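Local coordinates for protein alkaline phosphatase D (Bacillus subtilis, PDB 2YEQ) that hydrolyses phosphate esters, acting as a phosphodiesterase and alkaline phosphatase through an active site that contains iron and calcium, at residues T27-D32 and G37-Q42; D80-E83 and V87-Y90; K336-T341 and P345-D350. All coordinates share one frame; numbering follows the deposited sequence.

Contact 1: residues T27-D32 and G37-Q42. With PE5 (3,6,9,12,15,18,21,24-octaoxahexacosan-1-ol), chain Y.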
loop_
_atom_site.group_PDB
_atom_site.type_symbol
_atom_site.label_atom_id
_atom_site.label_comp_id
_atom_site.label_asym_id
_atom_site.label_seq_id
_atom_site.Cartn_x
_atom_site.Cartn_y
_atom_site.Cartn_z
ATOM N N THR A 27 -9.635 -3.185 16.334
ATOM C CA THR A 27 -10.551 -2.069 16.362
ATOM C C THR A 27 -9.936 -0.968 17.224
ATOM O O THR A 27 -8.803 -1.106 17.697
ATOM C CB THR A 27 -11.951 -2.483 16.852
ATOM O OG1 THR A 27 -12.868 -1.430 16.539
ATOM C CG2 THR A 27 -11.955 -2.823 18.361
ATOM N N ARG A 28 -10.679 0.112 17.392
ATOM C CA ARG A 28 -10.271 1.227 18.219
ATOM C C ARG A 28 -11.538 1.849 18.804
ATOM O O ARG A 28 -12.544 2.072 18.077
ATOM C CB ARG A 28 -9.507 2.280 17.409
ATOM C CG ARG A 28 -9.114 3.536 18.266
ATOM C CD ARG A 28 -8.221 4.532 17.567
ATOM N NE ARG A 28 -8.183 5.721 18.411
ATOM C CZ ARG A 28 -8.074 6.976 18.016
ATOM N NH1 ARG A 28 -7.894 7.301 16.748
ATOM N NH2 ARG A 28 -8.118 7.937 18.946
ATOM N N LEU A 29 -11.483 2.156 20.096
ATOM C CA LEU A 29 -12.555 2.917 20.763
ATOM C C LEU A 29 -12.305 4.407 20.599
ATOM O O LEU A 29 -11.357 4.944 21.178
ATOM C CB LEU A 29 -12.633 2.569 22.246
ATOM C CG LEU A 29 -12.645 1.081 22.567
ATOM C CD1 LEU A 29 -12.766 0.845 24.097
ATOM C CD2 LEU A 29 -13.791 0.407 21.801
ATOM N N ALA A 30 -13.160 5.062 19.805
ATOM C CA ALA A 30 -13.014 6.465 19.452
ATOM C C ALA A 30 -14.380 7.154 19.235
ATOM O O ALA A 30 -14.685 7.594 18.124
ATOM C CB ALA A 30 -12.139 6.586 18.178
ATOM N N PRO A 31 -15.203 7.249 20.286
ATOM C CA PRO A 31 -16.514 7.935 20.177
ATOM C C PRO A 31 -16.498 9.372 19.629
ATOM O O PRO A 31 -17.485 9.771 19.041
ATOM C CB PRO A 31 -17.075 7.878 21.606
ATOM C CG PRO A 31 -15.878 7.539 22.498
ATOM C CD PRO A 31 -14.961 6.724 21.641
ATOM N N ASP A 32 -15.390 10.112 19.776
ATOM C CA ASP A 32 -15.169 11.453 19.127
ATOM C C ASP A 32 -13.834 11.452 18.333
ATOM O O ASP A 32 -12.818 11.976 18.823
ATOM C CB ASP A 32 -15.114 12.523 20.234
ATOM C CG ASP A 32 -15.108 13.953 19.713
ATOM O OD1 ASP A 32 -15.030 14.190 18.492
ATOM O OD2 ASP A 32 -15.192 14.861 20.577
ATOM N N GLY A 37 -10.356 11.148 20.070
ATOM C CA GLY A 37 -11.037 9.919 20.454
ATOM C C GLY A 37 -12.133 10.073 21.503
ATOM O O GLY A 37 -13.054 9.248 21.546
ATOM N N GLY A 38 -12.027 11.109 22.354
ATOM C CA GLY A 38 -13.015 11.392 23.387
ATOM C C GLY A 38 -13.103 10.346 24.479
ATOM O O GLY A 38 -14.155 10.155 25.082
ATOM N N MET A 39 -12.015 9.641 24.748
ATOM C CA MET A 39 -12.058 8.597 25.763
ATOM C C MET A 39 -11.438 9.106 27.070
ATOM O O MET A 39 -10.565 9.973 27.057
ATOM C CB MET A 39 -11.270 7.376 25.306
ATOM C CG MET A 39 -11.929 6.600 24.170
ATOM S SD MET A 39 -13.391 5.731 24.736
ATOM C CE MET A 39 -12.665 4.439 25.710
ATOM N N PRO A 40 -11.857 8.553 28.198
ATOM C CA PRO A 40 -11.195 8.902 29.461
ATOM C C PRO A 40 -9.832 8.231 29.577
ATOM O O PRO A 40 -9.577 7.220 28.933
ATOM C CB PRO A 40 -12.147 8.351 30.513
ATOM C CG PRO A 40 -12.853 7.255 29.838
ATOM C CD PRO A 40 -13.053 7.730 28.429
ATOM N N LYS A 41 -8.984 8.763 30.437
ATOM C CA LYS A 41 -7.640 8.242 30.625
ATOM C C LYS A 41 -7.668 7.024 31.545
ATOM O O LYS A 41 -7.147 7.069 32.651
ATOM C CB LYS A 41 -6.719 9.347 31.183
ATOM C CG LYS A 41 -5.227 9.027 31.129
ATOM C CD LYS A 41 -4.368 10.080 31.863
ATOM C CE LYS A 41 -3.435 9.438 32.905
ATOM N NZ LYS A 41 -2.466 10.407 33.520
ATOM N N GLN A 42 -8.283 5.938 31.084
ATOM C CA GLN A 42 -8.289 4.670 31.820
ATOM C C GLN A 42 -8.466 3.487 30.866
ATOM O O GLN A 42 -9.008 3.636 29.772
ATOM C CB GLN A 42 -9.398 4.644 32.882
ATOM C CG GLN A 42 -10.804 4.637 32.312
ATOM C CD GLN A 42 -11.870 5.165 33.276
ATOM O OE1 GLN A 42 -11.600 6.013 34.127
ATOM N NE2 GLN A 42 -13.095 4.670 33.122
HETATM C C50 PE5 Y . -15.917 3.997 30.022
HETATM O O1 PE5 Y . -15.843 4.755 28.803
HETATM C C1 PE5 Y . -16.389 6.081 28.927
HETATM C C2 PE5 Y . -16.536 6.764 27.563
HETATM O O2 PE5 Y . -17.467 7.871 27.558
HETATM C C3 PE5 Y . -17.455 8.642 26.343
HETATM C C4 PE5 Y . -18.173 7.940 25.208
#
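Asp-32 and Gly-37 close a four-residue loop with a pair of main-chain hydrogen bonds, forming an isolated antiparallel bridge of the hydrogen-bonded kind. Asp-32 N donates to Gly-37 O over 3.1 Å in an almost straight bond (173° at the hydrogen). The return bond, from Gly-37 N to Asp-32 O, is shorter at 2.9 Å but more bent. Carbons of 27-32 also close on Gly-37 O: Pro-31 CD lies 3.2 Å from it, and Ala-30 CA makes a CA-H...O contact.

Next to this bridge, Met-39 folds back on the strand end. Chi1, chi2 and chi3, all close to -71°, bend its chain, which brings Met-39 SD to 3.6 Å from Pro-31 CD, the two side chains crossing at about a right angle. Its methyl CE settles 3.9 Å from Leu-29 CB and also meets Leu-29 CD1, while CG rests against Leu-29 O. Val-44 of strand 44-51 touches both Leu-29 and Met-39, so the cluster joins the end of strand 23-28 to the start of strand 44-51 in the N-terminal domain.

Further out, the extended Arg-28 brings NH2 to 3.8 Å from Gly-37 CA, with Ala-30 CB over one face of the guanidinium, while NE and NH1 are bonded to Ala-72 O and His-245 NE2. A polyether fragment lies along Pro-31 and Pro-40. The hydrogen bonds between the two segments are thus both main-chain, and the Met-39 side chain adds mainly apolar packing.

Contact 2: residues D80-E83 and V87-Y90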
loop_
_atom_site.group_PDB
_atom_site.type_symbol
_atom_site.label_atom_id
_atom_site.label_comp_id
_atom_site.label_asym_id
_atom_site.label_seq_id
_atom_site.Cartn_x
_atom_site.Cartn_y
_atom_site.Cartn_z
ATOM N N ASP A 80 -5.866 -17.064 17.820
ATOM C CA ASP A 80 -5.214 -18.286 17.379
ATOM C C ASP A 80 -6.119 -19.501 17.608
ATOM O O ASP A 80 -7.285 -19.340 17.958
ATOM C CB ASP A 80 -3.859 -18.440 18.059
ATOM C CG ASP A 80 -3.959 -18.601 19.565
ATOM O OD1 ASP A 80 -5.077 -18.610 20.127
ATOM O OD2 ASP A 80 -2.885 -18.708 20.184
ATOM N N GLY A 81 -5.586 -20.699 17.382
ATOM C CA GLY A 81 -6.371 -21.928 17.496
ATOM C C GLY A 81 -7.381 -22.070 16.374
ATOM O O GLY A 81 -8.425 -22.669 16.564
ATOM N N LEU A 82 -7.081 -21.495 15.209
ATOM C CA LEU A 82 -7.991 -21.538 14.075
ATOM C C LEU A 82 -7.557 -22.605 13.079
ATOM O O LEU A 82 -6.442 -23.100 13.128
ATOM C CB LEU A 82 -8.049 -20.177 13.363
ATOM C CG LEU A 82 -8.441 -18.956 14.197
ATOM C CD1 LEU A 82 -8.432 -17.678 13.335
ATOM C CD2 LEU A 82 -9.816 -19.167 14.835
ATOM N N GLU A 83 -8.449 -22.936 12.159
ATOM C CA GLU A 83 -8.154 -23.916 11.117
ATOM C C GLU A 83 -7.687 -23.202 9.856
ATOM O O GLU A 83 -8.083 -22.069 9.611
ATOM C CB GLU A 83 -9.413 -24.723 10.769
ATOM C CG GLU A 83 -10.007 -25.541 11.926
ATOM C CD GLU A 83 -11.285 -26.250 11.501
ATOM O OE1 GLU A 83 -11.169 -27.260 10.768
ATOM O OE2 GLU A 83 -12.398 -25.787 11.865
ATOM N N VAL A 87 -12.845 -19.295 6.335
ATOM C CA VAL A 87 -13.493 -18.015 6.554
ATOM C C VAL A 87 -14.032 -17.961 7.955
ATOM O O VAL A 87 -14.654 -18.934 8.418
ATOM C CB VAL A 87 -14.654 -17.802 5.578
ATOM C CG1 VAL A 87 -15.472 -16.538 5.923
ATOM C CG2 VAL A 87 -14.119 -17.746 4.154
ATOM N N TYR A 88 -13.799 -16.840 8.647
ATOM C CA TYR A 88 -14.399 -16.624 9.965
ATOM C C TYR A 88 -15.036 -15.263 10.033
ATOM O O TYR A 88 -14.740 -14.380 9.213
ATOM C CB TYR A 88 -13.359 -16.734 11.053
ATOM C CG TYR A 88 -12.761 -18.111 11.242
ATOM C CD1 TYR A 88 -13.367 -19.047 12.093
ATOM C CD2 TYR A 88 -11.575 -18.468 10.625
ATOM C CE1 TYR A 88 -12.822 -20.284 12.307
ATOM C CE2 TYR A 88 -11.003 -19.726 10.844
ATOM C CZ TYR A 88 -11.637 -20.628 11.684
ATOM O OH TYR A 88 -11.070 -21.861 11.911
ATOM N N TYR A 89 -15.918 -15.103 11.018
ATOM C CA TYR A 89 -16.512 -13.825 11.348
ATOM C C TYR A 89 -16.028 -13.428 12.728
ATOM O O TYR A 89 -15.715 -14.305 13.565
ATOM C CB TYR A 89 -18.034 -13.910 11.295
ATOM C CG TYR A 89 -18.500 -14.262 9.911
ATOM C CD1 TYR A 89 -18.604 -15.597 9.517
ATOM C CD2 TYR A 89 -18.777 -13.271 8.981
ATOM C CE1 TYR A 89 -18.997 -15.933 8.230
ATOM C CE2 TYR A 89 -19.171 -13.588 7.684
ATOM C CZ TYR A 89 -19.279 -14.927 7.317
ATOM O OH TYR A 89 -19.667 -15.277 6.040
ATOM N N TYR A 90 -15.946 -12.120 12.961
ATOM C CA TYR A 90 -15.476 -11.616 14.237
ATOM C C TYR A 90 -16.210 -10.349 14.616
ATOM O O TYR A 90 -16.726 -9.634 13.756
ATOM C CB TYR A 90 -13.943 -11.414 14.212
ATOM C CG TYR A 90 -13.486 -10.329 13.255
ATOM C CD1 TYR A 90 -13.245 -10.616 11.921
ATOM C CD2 TYR A 90 -13.283 -9.014 13.698
ATOM C CE1 TYR A 90 -12.842 -9.633 11.050
ATOM C CE2 TYR A 90 -12.875 -8.028 12.829
ATOM C CZ TYR A 90 -12.653 -8.328 11.517
ATOM O OH TYR A 90 -12.282 -7.353 10.641
HETATM O O HOH W 1 -12.359 -23.511 13.581
#
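Tyr-88 forms a tyrosine corner with the chain at Leu-82 and Glu-83, a motif of Greek-key beta sandwiches that suits this N-terminal domain of the E-set, immunoglobulin-like kind. The connection runs from strand 74-79, which pairs with 23-28, to strand 87-94 in the other, four-stranded sheet. Leu-82 CA and Tyr-88 CA are 9.1 Å apart, and the ring of Tyr-88 spans the gap.

With CG beside its backbone N (chi1 -67°), the ring is directed from the strand at the loop, so that its hydroxyl reaches the main chain five residues earlier. Glu-83 N donates to Tyr-88 OH over 2.8 Å, with 169° at the hydrogen. Leu-82 packs across one ring face: CD2 is 4.1 Å from the ring centroid, 19° off the normal and displaced toward the rim, a CH-pi contact. Leu-82 CB adds an apolar touch to Tyr-88 CE2 at 3.9 Å. Glu-83 O lies at the ring edge near the ring plane, and is itself bonded to Thr-106 OG1; Thr-106 also touches Leu-82.

Leu-82 is buried further by Val-23 of strand 23-28, while Tyr-88 rests on Thr-104 of strand 97-105. Glu-83, on the solvent side, runs across the phenol at about a right angle. One water joins their polar ends: it donates to Glu-83 OE2 at 2.9 Å and lies 2.7 Å from Tyr-88 OH.

Contact 3: residues K336-T341 and P345-D350. With PE5 (3,6,9,12,15,18,21,24-octaoxahexacosan-1-ol), chain E.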
loop_
_atom_site.group_PDB
_atom_site.type_symbol
_atom_site.label_atom_id
_atom_site.label_comp_id
_atom_site.label_asym_id
_atom_site.label_seq_id
_atom_site.Cartn_x
_atom_site.Cartn_y
_atom_site.Cartn_z
ATOM N N LYS A 336 12.814 -0.201 -15.281
ATOM C CA LYS A 336 13.400 0.956 -15.950
ATOM C C LYS A 336 12.295 1.888 -16.410
ATOM O O LYS A 336 11.295 1.452 -16.996
ATOM C CB LYS A 336 14.273 0.507 -17.143
ATOM C CG LYS A 336 14.837 1.621 -18.009
ATOM C CD LYS A 336 15.614 1.047 -19.238
ATOM C CE LYS A 336 15.813 2.071 -20.362
ATOM N NZ LYS A 336 14.592 2.421 -21.144
ATOM N N TRP A 337 12.491 3.188 -16.201
ATOM C CA TRP A 337 11.440 4.157 -16.432
ATOM C C TRP A 337 12.036 5.480 -16.858
ATOM O O TRP A 337 12.022 6.486 -16.111
ATOM C CB TRP A 337 10.619 4.272 -15.135
ATOM C CG TRP A 337 9.262 4.905 -15.212
ATOM C CD1 TRP A 337 8.410 4.903 -16.252
ATOM C CD2 TRP A 337 8.582 5.572 -14.134
ATOM N NE1 TRP A 337 7.243 5.547 -15.912
ATOM C CE2 TRP A 337 7.328 5.963 -14.612
ATOM C CE3 TRP A 337 8.930 5.880 -12.815
ATOM C CZ2 TRP A 337 6.417 6.661 -13.833
ATOM C CZ3 TRP A 337 8.028 6.575 -12.039
ATOM C CH2 TRP A 337 6.782 6.947 -12.542
ATOM N N ASN A 338 12.554 5.484 -18.083
ATOM C CA ASN A 338 13.290 6.630 -18.625
ATOM C C ASN A 338 12.373 7.680 -19.187
ATOM O O ASN A 338 11.656 7.417 -20.149
ATOM C CB ASN A 338 14.268 6.148 -19.709
ATOM C CG ASN A 338 15.202 7.245 -20.215
ATOM O OD1 ASN A 338 15.192 8.416 -19.746
ATOM N ND2 ASN A 338 16.035 6.868 -21.173
ATOM N N PHE A 339 12.425 8.888 -18.622
ATOM C CA PHE A 339 11.612 10.009 -19.093
ATOM C C PHE A 339 12.302 10.844 -20.165
ATOM O O PHE A 339 11.681 11.736 -20.727
ATOM C CB PHE A 339 11.275 10.945 -17.925
ATOM C CG PHE A 339 10.603 10.261 -16.777
ATOM C CD1 PHE A 339 9.364 9.649 -16.948
ATOM C CD2 PHE A 339 11.181 10.244 -15.523
ATOM C CE1 PHE A 339 8.731 9.005 -15.882
ATOM C CE2 PHE A 339 10.545 9.617 -14.450
ATOM C CZ PHE A 339 9.328 8.986 -14.636
ATOM N N GLY A 340 13.590 10.588 -20.410
ATOM C CA GLY A 340 14.343 11.359 -21.401
ATOM C C GLY A 340 14.544 10.528 -22.655
ATOM O O GLY A 340 13.605 9.895 -23.134
ATOM N N THR A 341 15.782 10.489 -23.136
ATOM C CA THR A 341 16.146 9.774 -24.363
ATOM C C THR A 341 17.279 8.839 -24.020
ATOM O O THR A 341 17.796 8.889 -22.895
ATOM C CB THR A 341 16.639 10.740 -25.449
ATOM O OG1 THR A 341 17.872 11.346 -25.030
ATOM C CG2 THR A 341 15.619 11.801 -25.734
ATOM N N PRO A 345 19.255 10.452 -20.660
ATOM C CA PRO A 345 18.217 9.827 -19.834
ATOM C C PRO A 345 17.843 10.701 -18.627
ATOM O O PRO A 345 18.653 11.527 -18.180
ATOM C CB PRO A 345 18.859 8.527 -19.382
ATOM C CG PRO A 345 20.331 8.737 -19.512
ATOM C CD PRO A 345 20.508 9.681 -20.640
ATOM N N ILE A 346 16.604 10.543 -18.150
ATOM C CA ILE A 346 16.071 11.227 -16.965
ATOM C C ILE A 346 15.252 10.179 -16.180
ATOM O O ILE A 346 14.404 9.476 -16.766
ATOM C CB ILE A 346 15.210 12.406 -17.348
ATOM C CG1 ILE A 346 16.040 13.449 -18.108
ATOM C CG2 ILE A 346 14.535 13.076 -16.096
ATOM C CD1 ILE A 346 15.189 14.391 -18.901
ATOM N N TYR A 347 15.562 10.045 -14.887
ATOM C CA TYR A 347 15.026 8.996 -14.026
ATOM C C TYR A 347 14.450 9.577 -12.738
ATOM O O TYR A 347 14.870 10.653 -12.286
ATOM C CB TYR A 347 16.117 8.017 -13.663
ATOM C CG TYR A 347 16.555 7.178 -14.847
ATOM C CD1 TYR A 347 15.674 6.281 -15.443
ATOM C CD2 TYR A 347 17.833 7.296 -15.378
ATOM C CE1 TYR A 347 16.056 5.522 -16.529
ATOM C CE2 TYR A 347 18.235 6.536 -16.464
ATOM C CZ TYR A 347 17.339 5.652 -17.035
ATOM O OH TYR A 347 17.714 4.898 -18.109
ATOM N N SER A 348 13.515 8.837 -12.136
ATOM C CA SER A 348 12.966 9.203 -10.830
ATOM C C SER A 348 13.937 8.832 -9.743
ATOM O O SER A 348 14.251 7.664 -9.546
ATOM C CB SER A 348 11.626 8.512 -10.576
ATOM O OG SER A 348 11.255 8.630 -9.211
ATOM N N MET A 349 14.423 9.829 -9.010
ATOM C CA MET A 349 15.437 9.575 -7.981
ATOM C C MET A 349 14.848 8.898 -6.752
ATOM O O MET A 349 15.569 8.303 -5.950
ATOM C CB MET A 349 16.147 10.908 -7.617
ATOM C CG MET A 349 16.938 11.489 -8.790
ATOM S SD MET A 349 18.353 10.406 -9.164
ATOM C CE MET A 349 17.904 9.647 -10.735
ATOM N N ASP A 350 13.528 8.922 -6.635
ATOM C CA ASP A 350 12.822 8.310 -5.489
ATOM C C ASP A 350 12.366 6.862 -5.737
ATOM O O ASP A 350 11.955 6.157 -4.801
ATOM C CB ASP A 350 11.620 9.175 -5.123
ATOM C CG ASP A 350 11.005 8.794 -3.788
ATOM O OD1 ASP A 350 11.722 8.749 -2.748
ATOM O OD2 ASP A 350 9.772 8.544 -3.786
HETATM C C48 PE5 E . 19.411 0.512 -16.389
HETATM C C50 PE5 E . 19.845 1.315 -15.161
HETATM O O1 PE5 E . 18.757 2.100 -14.635
HETATM C C1 PE5 E . 18.836 3.524 -14.816
HETATM C C2 PE5 E . 19.348 4.249 -13.565
HETATM O O2 PE5 E . 20.745 4.624 -13.613
HETATM O O HOH W 2 12.529 6.571 -13.374
#
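Asn-338 swings its CG opposite the backbone N (chi1 -173°), and with chi2 near zero this turns OD1 to the amides of Gly-340 and Ile-346. Ile-346 N donates to Asn-338 OD1 at 3.0 Å and Gly-340 N, in an Asx turn, at 2.8 Å, from opposite faces of the carboxamide plane. The amide's other end is held as well, since ND2 donates to Thr-341 O, which lies close to the amide plane. Both rotation and flip of the side chain are thereby fixed. Beside it, Phe-339 N donates to Ile-346 O over 2.8 Å.

Phe-339 folds back so that CZ stands 3.4 Å above the centre of the Trp-337 ring, and Phe-339 CE2 comes 3.8 Å from Ser-348 N. Tyr-347 brings CE1 to 3.6 Å from Asn-338 CA, and a polyether carbon lies over one face of its ring, toward the rim. One water bridges Trp-337 O and Ser-348 N.

The loop lies in the PhoD-like phosphatase domain, of the calcineurin clan. Around it, strand 347-348 pairs with strand 291-292, whose Asn-291 touches Phe-339 and Ile-346. Helix 423-429 packs against segment 336-341, Ile-426 meeting both Trp-337 and Phe-339.

Overall arrangement
Contacts 1 and 2 belong to the N-terminal domain and follow one another along the chain; their centres are 27 Å apart, although their nearest atoms come within about 7 Å. Contact 3 lies in the phosphatase domain on the other side of the chain's centre, with its centre about 47 Å from that of contact 1 and 46 Å from that of contact 2. None of the three touches another. In contact 3 the side chain of Ser-348 is about 9 Å from a bound calcium ion. Polyether fragments, probably from crystallisation, lie on contacts 1 and 3, and in contact 2 the side chain of Glu-83 is about 4 Å from another bound polyether.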